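Local coordinates for type I modular polyketide synthase (Streptomyces albus subsp. albus, PDB 6IYR), which probably loads an acyl extender unit from its coenzyme A thioester onto the synthase, as the acyltransferase domain of module 8 in salinomycin assembly, at residues S155-C160 with S171-L176. Residues are numbered along the deposited sequence; the frame is centred on the assembly and turned at random.
Sequences SRLAEC and SLVDVL
Leu157 on helix 155-160 faces Leu172, Val173 and Leu176 on the first turn and a half of helix 172-176. The two helix axes come within 11.2 Å, and their directions differ by 111°. Ser171 is the N-cap of the second helix. Ser171 OG accepts from Asp174 N at 3.2 Å, with an N-H...O angle of 159°.

Leu157 carries the contact from its side. Its CG lies anti to the backbone N (chi1 -164°), which carries the branch toward helix 172-176; chi2 then turns CD2 to Leu176 while CD1 and CG lie against Leu172. Leu157 CG is 3.8 Å from Leu172 CD1, where the two side chains cross at a slant. Leu157 CD2 meets Leu176 CD1 tip to tip, also at 3.8 Å. The same CD2 of Leu157 lies 4.2 Å from Val173 CG2, at the margin of the patch.

Away from this patch, Arg156 NH2 and Glu159 OE1 form a salt bridge of 2.8 Å along the first helix. Ser201 of helix 188-208 also touches Leu157, while Met142 packs on Leu176. The join is thus a small, apolar, largely buried one between two helices of the acyltransferase domain. Shape and burial hold it, without directed polar bonds between the segments.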
ATOM      1  N   SER A 155      17.480  -4.791   4.313  1.00 32.81           N
ATOM      2  CA  SER A 155      17.755  -5.474   5.552  1.00 38.08           C
ATOM      3  C   SER A 155      16.441  -5.926   6.220  1.00 28.86           C
ATOM      4  O   SER A 155      16.379  -6.996   6.807  1.00 32.79           O
ATOM      5  CB  SER A 155      18.611  -4.603   6.459  1.00 37.41           C
ATOM      6  OG  SER A 155      17.881  -4.208   7.584  1.00 50.61           O
ATOM      7  N   ARG A 156      15.386  -5.146   6.060  1.00 27.39           N
ATOM      8  CA  ARG A 156      14.057  -5.579   6.514  1.00 30.56           C
ATOM      9  C   ARG A 156      13.536  -6.779   5.729  1.00 34.49           C
ATOM     10  O   ARG A 156      13.021  -7.733   6.307  1.00 36.51           O
ATOM     11  CB  ARG A 156      13.084  -4.423   6.402  1.00 32.34           C
ATOM     12  CG  ARG A 156      11.755  -4.660   7.119  1.00 34.01           C
ATOM     13  CD  ARG A 156      11.986  -5.142   8.539  1.00 32.64           C
ATOM     14  NE  ARG A 156      10.790  -4.945   9.334  1.00 34.55           N
ATOM     15  CZ  ARG A 156      10.595  -5.496  10.528  1.00 38.18           C
ATOM     16  NH1 ARG A 156       9.483  -5.260  11.195  1.00 35.60           N
ATOM     17  NH2 ARG A 156      11.499  -6.286  11.049  1.00 37.63           N
ATOM     18  N   LEU A 157      13.774  -6.787   4.421  1.00 30.19           N
ATOM     19  CA  LEU A 157      13.375  -7.907   3.597  1.00 25.91           C
ATOM     20  C   LEU A 157      14.165  -9.151   3.944  1.00 32.66           C
ATOM     21  O   LEU A 157      13.598 -10.231   3.962  1.00 28.61           O
ATOM     22  CB  LEU A 157      13.475  -7.583   2.098  1.00 30.27           C
ATOM     23  CG  LEU A 157      12.725  -8.571   1.207  1.00 33.44           C
ATOM     24  CD1 LEU A 157      11.243  -8.221   1.140  1.00 37.43           C
ATOM     25  CD2 LEU A 157      13.328  -8.632  -0.194  1.00 36.70           C
ATOM     26  N   ALA A 158      15.434  -9.010   4.342  1.00 29.77           N
ATOM     27  CA  ALA A 158      16.229 -10.188   4.744  1.00 32.89           C
ATOM     28  C   ALA A 158      15.746 -10.722   6.086  1.00 30.45           C
ATOM     29  O   ALA A 158      15.738 -11.929   6.312  1.00 31.76           O
ATOM     30  CB  ALA A 158      17.725  -9.874   4.829  1.00 34.81           C
ATOM     31  N   GLU A 159      15.298  -9.825   6.949  1.00 29.65           N
ATOM     32  CA  GLU A 159      14.637 -10.255   8.179  1.00 35.99           C
ATOM     33  C   GLU A 159      13.334 -10.990   7.878  1.00 36.15           C
ATOM     34  O   GLU A 159      12.994 -11.952   8.586  1.00 29.84           O
ATOM     35  CB  GLU A 159      14.352  -9.061   9.096  1.00 38.56           C
ATOM     36  CG  GLU A 159      15.589  -8.518   9.801  1.00 45.14           C
ATOM     37  CD  GLU A 159      15.378  -7.139  10.397  1.00 41.81           C
ATOM     38  OE1 GLU A 159      14.252  -6.811  10.815  1.00 52.14           O
ATOM     39  OE2 GLU A 159      16.311  -6.330  10.309  1.00 66.94           O
ATOM     40  N   CYS A 160      12.576 -10.516   6.875  1.00 29.43           N
ATOM     41  CA  CYS A 160      11.320 -11.185   6.534  1.00 30.43           C
ATOM     42  C   CYS A 160      11.647 -12.573   6.045  1.00 24.95           C
ATOM     43  O   CYS A 160      10.966 -13.564   6.397  1.00 29.71           O
ATOM     44  CB  CYS A 160      10.504 -10.392   5.512  1.00 24.83           C
ATOM     45  SG  CYS A 160       9.788  -8.905   6.206  1.00 30.95           S
ATOM     46  N   SER A 171      13.047 -19.558  -1.978  1.00 36.36           N
ATOM     47  CA  SER A 171      13.814 -18.381  -1.651  1.00 31.75           C
ATOM     48  C   SER A 171      13.005 -17.101  -1.931  1.00 24.43           C
ATOM     49  O   SER A 171      12.554 -16.895  -3.052  1.00 27.35           O
ATOM     50  CB  SER A 171      15.116 -18.414  -2.467  1.00 36.61           C
ATOM     51  OG  SER A 171      15.499 -17.102  -2.828  1.00 39.05           O
ATOM     52  N   LEU A 172      12.907 -16.201  -0.957  1.00 25.08           N
ATOM     53  CA  LEU A 172      12.094 -14.990  -1.110  1.00 29.27           C
ATOM     54  C   LEU A 172      12.564 -14.124  -2.302  1.00 32.05           C
ATOM     55  O   LEU A 172      11.754 -13.677  -3.152  1.00 26.79           O
ATOM     56  CB  LEU A 172      12.166 -14.145   0.136  1.00 29.38           C
ATOM     57  CG  LEU A 172      11.014 -13.269   0.576  1.00 35.17           C
ATOM     58  CD1 LEU A 172      11.457 -12.095   1.415  1.00 35.21           C
ATOM     59  CD2 LEU A 172       9.973 -12.871  -0.437  1.00 33.46           C
ATOM     60  N   VAL A 173      13.859 -13.827  -2.337  1.00 34.67           N
ATOM     61  CA  VAL A 173      14.356 -12.923  -3.372  1.00 33.10           C
ATOM     62  C   VAL A 173      14.190 -13.558  -4.734  1.00 26.53           C
ATOM     63  O   VAL A 173      13.749 -12.892  -5.679  1.00 29.61           O
ATOM     64  CB  VAL A 173      15.797 -12.478  -3.114  1.00 35.28           C
ATOM     65  CG1 VAL A 173      16.340 -11.736  -4.320  1.00 39.89           C
ATOM     66  CG2 VAL A 173      15.837 -11.558  -1.896  1.00 39.46           C
ATOM     67  N   ASP A 174      14.408 -14.873  -4.822  1.00 24.06           N
ATOM     68  CA  ASP A 174      14.175 -15.555  -6.093  1.00 26.20           C
ATOM     69  C   ASP A 174      12.720 -15.545  -6.555  1.00 33.44           C
ATOM     70  O   ASP A 174      12.438 -15.465  -7.757  1.00 32.62           O
ATOM     71  CB  ASP A 174      14.704 -16.972  -6.068  1.00 30.70           C
ATOM     72  CG  ASP A 174      16.222 -17.027  -6.021  1.00 36.16           C
ATOM     73  OD1 ASP A 174      16.861 -15.989  -6.249  1.00 44.16           O
ATOM     74  OD2 ASP A 174      16.757 -18.088  -5.675  1.00 38.69           O
ATOM     75  N   VAL A 175      11.791 -15.667  -5.618  1.00 29.43           N
ATOM     76  CA  VAL A 175      10.369 -15.575  -5.977  1.00 30.25           C
ATOM     77  C   VAL A 175      10.017 -14.148  -6.403  1.00 26.90           C
ATOM     78  O   VAL A 175       9.228 -13.942  -7.321  1.00 31.03           O
ATOM     79  CB  VAL A 175       9.453 -16.120  -4.859  1.00 34.13           C
ATOM     80  CG1 VAL A 175      10.128 -15.983  -3.524  1.00 57.03           C
ATOM     81  CG2 VAL A 175       8.117 -15.372  -4.782  1.00 31.33           C
ATOM     82  N   LEU A 176      10.510 -13.143  -5.695  1.00 25.99           N
ATOM     83  CA  LEU A 176      10.244 -11.771  -6.097  1.00 29.50           C
ATOM     84  C   LEU A 176      10.718 -11.523  -7.522  1.00 32.16           C
ATOM     85  O   LEU A 176      10.041 -10.834  -8.289  1.00 29.15           O
ATOM     86  CB  LEU A 176      10.912 -10.772  -5.184  1.00 30.54           C
ATOM     87  CG  LEU A 176      10.383 -10.787  -3.745  1.00 34.00           C
ATOM     88  CD1 LEU A 176      10.939  -9.594  -2.978  1.00 42.79           C
ATOM     89  CD2 LEU A 176       8.885 -10.727  -3.752  1.00 30.23           C
TER